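Local atomic coordinates of petrobactin-binding protein YclQ (Bacillus subtilis subsp. subtilis str. 168, PDB entry 3GFV), a protein that binds iron-free and ferric petrobactin, and the precursor 3,4-dihydroxybenzoic acid, as the solute-binding component of the YclNOPQ ABC transporter for siderophore uptake. Residues E15-K20 with G140-K145; D198-A203 with E282-M287; L231-R236 with Q248-D253. All coordinates share one frame; numbering follows the deposited sequence. Where two conformers were deposited one is given.

Contact 1 of 3, residues E15-K20 with G140-K145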
# COMPACT_ATOMS: atom_id res chain seq x y z
N GLU A 15 10.76 3.67 29.60
CA GLU A 15 11.06 2.33 29.10
C GLU A 15 11.30 2.38 27.59
O GLU A 15 10.55 3.05 26.88
CB GLU A 15 9.90 1.38 29.43
CG GLU A 15 10.06 -0.01 28.84
CD GLU A 15 8.93 -0.93 29.23
OE1 GLU A 15 8.12 -0.56 30.11
OE2 GLU A 15 8.85 -2.04 28.65
N GLN A 16 12.35 1.72 27.12
CA GLN A 16 12.71 1.73 25.69
C GLN A 16 12.50 0.35 25.09
O GLN A 16 12.57 -0.66 25.79
CB GLN A 16 14.18 2.11 25.51
CG GLN A 16 14.57 3.38 26.24
CD GLN A 16 14.07 4.61 25.53
OE1 GLN A 16 13.32 5.41 26.10
NE2 GLN A 16 14.45 4.76 24.28
N ILE A 17 12.26 0.31 23.79
CA ILE A 17 12.21 -0.95 23.06
C ILE A 17 13.13 -0.83 21.84
O ILE A 17 13.18 0.22 21.19
CB ILE A 17 10.77 -1.36 22.68
CG1 ILE A 17 10.77 -2.57 21.76
CG2 ILE A 17 10.04 -0.22 22.01
CD1 ILE A 17 9.51 -3.42 21.88
N THR A 18 13.86 -1.91 21.55
CA THR A 18 14.77 -1.96 20.41
C THR A 18 14.04 -2.45 19.17
O THR A 18 13.50 -3.55 19.16
CB THR A 18 15.98 -2.89 20.71
OG1 THR A 18 16.73 -2.35 21.81
CG2 THR A 18 16.91 -3.01 19.51
N VAL A 19 14.02 -1.61 18.13
CA VAL A 19 13.26 -1.89 16.92
C VAL A 19 14.20 -2.12 15.74
O VAL A 19 14.78 -1.17 15.22
CB VAL A 19 12.29 -0.72 16.60
CG1 VAL A 19 11.56 -0.93 15.25
CG2 VAL A 19 11.30 -0.53 17.74
N LYS A 20 14.38 -3.37 15.33
CA LYS A 20 15.08 -3.63 14.07
C LYS A 20 14.17 -3.24 12.90
O LYS A 20 12.99 -3.58 12.86
CB LYS A 20 15.50 -5.11 13.98
CG LYS A 20 16.63 -5.45 14.95
CD LYS A 20 17.11 -6.90 14.83
CE LYS A 20 18.41 -7.09 15.63
NZ LYS A 20 18.59 -8.51 16.07
N GLY A 140 2.86 -3.53 17.05
CA GLY A 140 2.34 -4.22 18.23
C GLY A 140 3.26 -4.15 19.43
O GLY A 140 2.82 -3.92 20.57
N LYS A 141 4.55 -4.36 19.20
CA LYS A 141 5.52 -4.36 20.29
C LYS A 141 5.69 -2.97 20.90
O LYS A 141 5.75 -2.83 22.14
CB LYS A 141 6.88 -4.88 19.82
CG LYS A 141 6.94 -6.40 19.66
CD LYS A 141 8.17 -6.81 18.85
CE LYS A 141 8.27 -8.32 18.69
NZ LYS A 141 7.05 -8.94 18.10
N ILE A 142 5.76 -1.95 20.05
CA ILE A 142 5.94 -0.58 20.53
C ILE A 142 4.78 -0.11 21.41
O ILE A 142 4.99 0.57 22.43
CB ILE A 142 6.15 0.42 19.36
CG1 ILE A 142 7.49 0.16 18.69
CG2 ILE A 142 6.06 1.86 19.87
CD1 ILE A 142 7.61 0.71 17.26
N PHE A 143 3.56 -0.47 21.03
CA PHE A 143 2.36 0.01 21.72
C PHE A 143 1.65 -1.00 22.60
O PHE A 143 0.50 -0.79 23.00
CB PHE A 143 1.38 0.58 20.69
CG PHE A 143 1.94 1.74 19.91
CD1 PHE A 143 1.83 3.03 20.41
CD2 PHE A 143 2.58 1.53 18.69
CE1 PHE A 143 2.35 4.11 19.70
CE2 PHE A 143 3.10 2.61 17.98
CZ PHE A 143 2.99 3.90 18.49
N ASP A 144 2.33 -2.10 22.92
CA ASP A 144 1.76 -3.13 23.77
C ASP A 144 0.44 -3.66 23.23
O ASP A 144 -0.54 -3.78 23.97
CB ASP A 144 1.55 -2.56 25.19
CG ASP A 144 2.15 -3.42 26.27
OD1 ASP A 144 3.02 -4.26 25.94
OD2 ASP A 144 1.77 -3.25 27.45
N LYS A 145 0.43 -3.99 21.93
CA LYS A 145 -0.75 -4.53 21.26
C LYS A 145 -0.38 -5.81 20.52
O LYS A 145 -0.95 -6.12 19.46
CB LYS A 145 -1.27 -3.51 20.24
CG LYS A 145 -1.76 -2.20 20.84
CD LYS A 145 -3.15 -2.37 21.42
CE LYS A 145 -3.68 -1.03 21.93
NZ LYS A 145 -5.16 -1.06 22.06

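Contact 2 of 3, residues D198-A203 with E282-M287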
# COMPACT_ATOMS: atom_id res chain seq x y z
N ASP A 198 1.60 -12.47 -6.04
CA ASP A 198 2.51 -13.12 -5.10
C ASP A 198 1.79 -13.57 -3.83
O ASP A 198 2.19 -14.55 -3.20
CB ASP A 198 3.64 -12.16 -4.71
CG ASP A 198 4.44 -11.70 -5.92
OD1 ASP A 198 4.61 -12.49 -6.87
OD2 ASP A 198 4.89 -10.54 -5.91
N VAL A 199 0.74 -12.85 -3.47
CA VAL A 199 0.07 -13.09 -2.20
C VAL A 199 -1.34 -13.61 -2.44
O VAL A 199 -1.73 -14.62 -1.86
CB VAL A 199 0.02 -11.79 -1.37
CG1 VAL A 199 -0.72 -12.01 -0.07
CG2 VAL A 199 1.43 -11.31 -1.09
N PHE A 200 -2.08 -12.94 -3.34
CA PHE A 200 -3.48 -13.28 -3.56
C PHE A 200 -3.66 -14.42 -4.55
O PHE A 200 -4.78 -14.89 -4.75
CB PHE A 200 -4.29 -12.07 -4.06
CG PHE A 200 -4.25 -10.89 -3.12
CD1 PHE A 200 -3.90 -11.05 -1.79
CD2 PHE A 200 -4.58 -9.61 -3.59
CE1 PHE A 200 -3.86 -9.96 -0.94
CE2 PHE A 200 -4.56 -8.49 -2.74
CZ PHE A 200 -4.20 -8.67 -1.41
N GLY A 201 -2.58 -14.82 -5.21
CA GLY A 201 -2.62 -16.05 -6.01
C GLY A 201 -3.14 -15.95 -7.44
O GLY A 201 -3.35 -16.97 -8.10
N VAL A 202 -3.35 -14.73 -7.94
CA VAL A 202 -3.83 -14.56 -9.32
C VAL A 202 -2.72 -14.96 -10.29
O VAL A 202 -1.59 -14.48 -10.19
CB VAL A 202 -4.32 -13.10 -9.62
CG1 VAL A 202 -4.70 -12.94 -11.11
CG2 VAL A 202 -5.52 -12.73 -8.69
N ALA A 203 -3.00 -15.88 -11.21
CA ALA A 203 -1.97 -16.25 -12.18
C ALA A 203 -1.61 -15.04 -13.07
O ALA A 203 -2.49 -14.39 -13.61
CB ALA A 203 -2.47 -17.40 -13.06
N GLU A 282 -5.55 -2.16 7.84
CA GLU A 282 -6.80 -1.77 7.21
C GLU A 282 -6.69 -1.81 5.69
O GLU A 282 -7.57 -2.34 5.01
CB GLU A 282 -7.23 -0.37 7.65
CG GLU A 282 -7.40 -0.28 9.16
CD GLU A 282 -7.90 1.06 9.66
OE1 GLU A 282 -7.85 2.05 8.91
OE2 GLU A 282 -8.34 1.11 10.85
N SER A 283 -5.61 -1.24 5.16
CA SER A 283 -5.45 -1.21 3.71
C SER A 283 -5.36 -2.64 3.15
O SER A 283 -5.95 -2.93 2.12
CB SER A 283 -4.26 -0.33 3.27
OG SER A 283 -3.09 -0.56 4.04
N MSE A 284 -4.67 -3.54 3.86
CA MSE A 284 -4.57 -4.92 3.37
C MSE A 284 -5.96 -5.55 3.34
O MSE A 284 -6.34 -6.24 2.38
CB MSE A 284 -3.62 -5.72 4.25
CG MSE A 284 -3.64 -7.21 4.01
SE MSE A 284 -3.04 -7.77 2.20
CE MSE A 284 -1.13 -7.85 2.47
N THR A 285 -6.71 -5.36 4.42
CA THR A 285 -8.06 -5.91 4.52
C THR A 285 -8.92 -5.45 3.35
O THR A 285 -9.61 -6.26 2.71
CB THR A 285 -8.70 -5.54 5.85
OG1 THR A 285 -7.96 -6.19 6.90
CG2 THR A 285 -10.13 -6.02 5.89
N GLN A 286 -8.85 -4.16 3.07
CA GLN A 286 -9.58 -3.58 1.96
C GLN A 286 -9.13 -4.19 0.64
O GLN A 286 -9.97 -4.57 -0.19
CB GLN A 286 -9.36 -2.07 1.90
CG GLN A 286 -10.16 -1.45 0.75
CD GLN A 286 -9.85 0.01 0.54
OE1 GLN A 286 -9.82 0.81 1.48
NE2 GLN A 286 -9.61 0.37 -0.71
N MSE A 287 -7.82 -4.28 0.46
CA MSE A 287 -7.23 -4.71 -0.81
C MSE A 287 -7.62 -6.15 -1.11
O MSE A 287 -7.98 -6.48 -2.27
CB MSE A 287 -5.71 -4.51 -0.83
CG MSE A 287 -5.31 -3.03 -0.89
SE MSE A 287 -3.50 -2.74 -0.21
CE MSE A 287 -2.53 -3.43 -1.66

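Contact 3 of 3, residues L231-R236 with Q248-D253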
# COMPACT_ATOMS: atom_id res chain seq x y z
N LEU A 231 -8.41 -7.79 -15.59
CA LEU A 231 -7.57 -6.61 -15.72
C LEU A 231 -7.74 -5.71 -14.49
O LEU A 231 -8.82 -5.18 -14.25
CB LEU A 231 -7.91 -5.85 -17.01
CG LEU A 231 -7.07 -4.58 -17.28
CD1 LEU A 231 -5.61 -4.91 -17.51
CD2 LEU A 231 -7.64 -3.85 -18.52
N PHE A 232 -6.68 -5.59 -13.71
CA PHE A 232 -6.69 -4.78 -12.49
C PHE A 232 -6.12 -3.42 -12.82
O PHE A 232 -4.98 -3.32 -13.30
CB PHE A 232 -5.84 -5.46 -11.43
CG PHE A 232 -6.38 -6.79 -10.99
CD1 PHE A 232 -7.27 -6.86 -9.92
CD2 PHE A 232 -6.01 -7.96 -11.64
CE1 PHE A 232 -7.78 -8.10 -9.49
CE2 PHE A 232 -6.52 -9.20 -11.22
CZ PHE A 232 -7.42 -9.26 -10.16
N VAL A 233 -6.90 -2.37 -12.59
CA VAL A 233 -6.47 -1.02 -12.98
C VAL A 233 -6.33 -0.08 -11.79
O VAL A 233 -7.26 0.03 -10.96
CB VAL A 233 -7.47 -0.40 -13.95
CG1 VAL A 233 -6.98 0.96 -14.40
CG2 VAL A 233 -7.64 -1.32 -15.16
N ILE A 234 -5.20 0.62 -11.73
CA ILE A 234 -4.98 1.69 -10.75
C ILE A 234 -4.76 2.95 -11.54
O ILE A 234 -4.06 2.93 -12.55
CB ILE A 234 -3.73 1.38 -9.90
CG1 ILE A 234 -4.02 0.16 -9.02
CG2 ILE A 234 -3.35 2.56 -8.99
CD1 ILE A 234 -2.77 -0.55 -8.61
N ASP A 235 -5.38 4.04 -11.12
CA ASP A 235 -5.21 5.30 -11.84
C ASP A 235 -4.40 6.28 -10.99
O ASP A 235 -4.89 6.82 -9.99
CB ASP A 235 -6.56 5.90 -12.17
CG ASP A 235 -6.45 7.00 -13.22
OD1 ASP A 235 -5.63 7.91 -13.02
OD2 ASP A 235 -7.12 6.89 -14.25
N ARG A 236 -3.15 6.52 -11.40
CA ARG A 236 -2.27 7.39 -10.61
C ARG A 236 -2.81 8.81 -10.57
O ARG A 236 -2.72 9.49 -9.54
CB ARG A 236 -0.85 7.40 -11.19
CG ARG A 236 0.12 8.29 -10.41
CD ARG A 236 1.51 8.30 -11.02
NE ARG A 236 2.41 9.20 -10.30
CZ ARG A 236 2.55 10.49 -10.57
NH1 ARG A 236 1.87 11.05 -11.57
NH2 ARG A 236 3.39 11.23 -9.85
N GLN A 248 -10.18 5.94 -21.11
CA GLN A 248 -9.61 6.04 -22.44
C GLN A 248 -8.78 4.80 -22.69
O GLN A 248 -8.56 4.43 -23.84
CB GLN A 248 -8.77 7.32 -22.62
CG GLN A 248 -7.41 7.32 -21.94
CD GLN A 248 -6.79 8.72 -21.92
OE1 GLN A 248 -5.74 8.95 -22.52
NE2 GLN A 248 -7.46 9.66 -21.25
N VAL A 249 -8.30 4.16 -21.62
CA VAL A 249 -7.57 2.92 -21.84
C VAL A 249 -8.54 1.76 -22.03
O VAL A 249 -8.49 1.08 -23.04
CB VAL A 249 -6.62 2.56 -20.68
CG1 VAL A 249 -5.97 1.19 -20.98
CG2 VAL A 249 -5.56 3.65 -20.49
N VAL A 250 -9.42 1.54 -21.07
CA VAL A 250 -10.09 0.24 -21.03
C VAL A 250 -11.29 0.19 -21.95
O VAL A 250 -11.71 -0.89 -22.36
CB VAL A 250 -10.52 -0.16 -19.61
CG1 VAL A 250 -9.30 -0.20 -18.69
CG2 VAL A 250 -11.58 0.79 -19.09
N GLU A 251 -11.82 1.35 -22.28
CA GLU A 251 -12.96 1.41 -23.19
C GLU A 251 -12.51 1.75 -24.61
O GLU A 251 -13.34 1.92 -25.51
CB GLU A 251 -14.03 2.36 -22.62
CG GLU A 251 -14.56 1.82 -21.28
CD GLU A 251 -15.50 2.77 -20.58
OE1 GLU A 251 -16.10 3.63 -21.25
OE2 GLU A 251 -15.64 2.64 -19.34
N ASN A 252 -11.20 1.80 -24.83
CA ASN A 252 -10.67 2.01 -26.18
C ASN A 252 -11.07 0.88 -27.14
O ASN A 252 -10.99 -0.30 -26.79
CB ASN A 252 -9.15 2.08 -26.15
CG ASN A 252 -8.59 2.65 -27.41
OD1 ASN A 252 -8.56 1.99 -28.46
ND2 ASN A 252 -8.19 3.91 -27.35
N ASP A 253 -11.49 1.24 -28.34
CA ASP A 253 -11.89 0.26 -29.34
C ASP A 253 -10.84 -0.84 -29.55
O ASP A 253 -11.18 -2.00 -29.81
CB ASP A 253 -12.18 0.96 -30.68
CG ASP A 253 -12.51 -0.02 -31.80
OD1 ASP A 253 -13.71 -0.33 -31.97
OD2 ASP A 253 -11.58 -0.49 -32.49

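Contact 1 of 3, residues E15-K20 with G140-K145
I17 and V19 lie on the first strand of the N-terminal β-hairpin (strands 16-21 and 27-31) and pack against K141 and I142, in the last turn of helix 128-142. The hairpin thus covers the end of a helix in the N-terminal lobe of this periplasmic binding protein fold. From the CB of I17, which has no close neighbour in the 140-145 segment, two branches part. The short branch ends at CG2, 4.2 Å from CG1 of I142, a loose apolar contact. The long branch runs through CG1, held anti to the backbone N (chi1 172°), and this carries the chain toward the helix. CG1 leads on to CD1, which rests 3.6 Å from CB of K141 and 3.8 Å from the K141 carbonyl O. The terminal methyl therefore covers the root of the lysine and its backbone, while the rest of the K141 side chain extends away to its ammonium end. Two residues along, V19 uses one methyl, CG2, and its side chain crosses that of I142 at about a right angle. V30 of the partner strand touches I17, V19 and I142, and I119 meets V19 and I142, so I142 is covered by the hairpin and the edge strand 118-120. No hydrogen bond passes between the two segments. At the helix end K145 N donates to G140 O at 2.8 Å, and a backbone bond joins I142 to N33, just past strand 27-31. On the strand side the contact finishes with CG2 of V19 set 3.9 Å from CD1 of I142.

Contact 2 of 3, residues D198-A203 with E282-M287
A selenium atom lies at the rim of an aromatic ring: M284, modelled as selenomethionine with selenium standing in for the methionine sulfur, brings SE to the edge of F200 in a Met-aromatic contact. SE is 5.0 Å from the ring centroid and 86° off the ring normal, so it sits almost in the ring plane. It is shared evenly by two rim carbons, CZ and CE1 of F200, each 3.9 Å away. CG of M284 stands anti to the backbone N (chi1 168°), and the bend at chi2 (64°) swings SE to the ring edge. One turn further along helix 281-296, M287 offers its backbone: its carbonyl O is 4.0 Å from F200 CE2, approaching the ring obliquely, and its CB is 4.5 Å from F200 CZ. In this two-lobed periplasmic binding fold F200 belongs to a C-terminal-lobe loop between helix 195-198 and strand 203-204, which the contact fastens to the C-terminal helix. L195 touches all three residues, V163 touches F200 from helix 146-170, the long helix that links the lobes in this family, and Y128, M129 and F132 of helix 128-142 gather round M284. The whole group is buried and no hydrogen bond crosses it. Ring hydrogens carry slight positive charge, so a weak electrostatic attraction to the electron-rich selenium, as to the natural sulfur, probably adds to dispersion in holding loop and helix together.

Contact 3 of 3, residues L231-R236 with Q248-D253
A β-α-β crossover joins strand 230-235 to its parallel neighbour 266-268 in the C-terminal lobe, and V250, on one of the short helices of that connection, packs back onto the strand where it starts. On the helix side a single methyl is used. CG1 of V250 is 4.0 Å from CD2 of L231 and 4.1 Å from CG2 of V233, so it bridges two residues that project from the same side of the strand. V233 and V250 reach toward each other tip to tip, whereas L231 meets V250 at a slant. Placement of CG1 follows from the V250 torsion: it stands anti to the carbonyl carbon (chi1 -58°), beside the backbone N. V250 also touches V266 and Y268 on the returning strand, so with L231 and V233 on the other it packs on both strands that the crossover joins. L175 and I177 of strand 173-180 are further neighbours of L231. At the strand's end D235 is the N-cap of helix 236-240: its OD1 accepts from T238 N, while OD2 bonds to S245 N and T246 OG1. That carboxylate thus ties the strand end to two points of the connection, close to the start of helix 246-250, which carries V250. Across the contact itself there are only buried hydrocarbon groups and no hydrogen bond. Its cohesion probably comes from dispersion and the exclusion of water, with D235 adding polar bonds to the connection.

How the contacts relate
From the N terminus, contact 1 closes first, bringing the initial hairpin strand onto the end of helix 128-142 in the N-terminal lobe. The chain then runs along helix 146-170 into the C-terminal lobe, where contact 2 opens at 198-203. Its loop closes only at helix 281-296, and contact 3, a short local closure of 231-236 on 248-253, is nested inside it. Contact 1 is in series with both and touches neither; its centre is about 43 Å from that of contact 3, across the chain's middle. Contacts 2 and 3 meet where V202 CG1 packs 4.2 Å from F232 CE2, joining the C-terminal sheet to the loop that helix 281-296 holds.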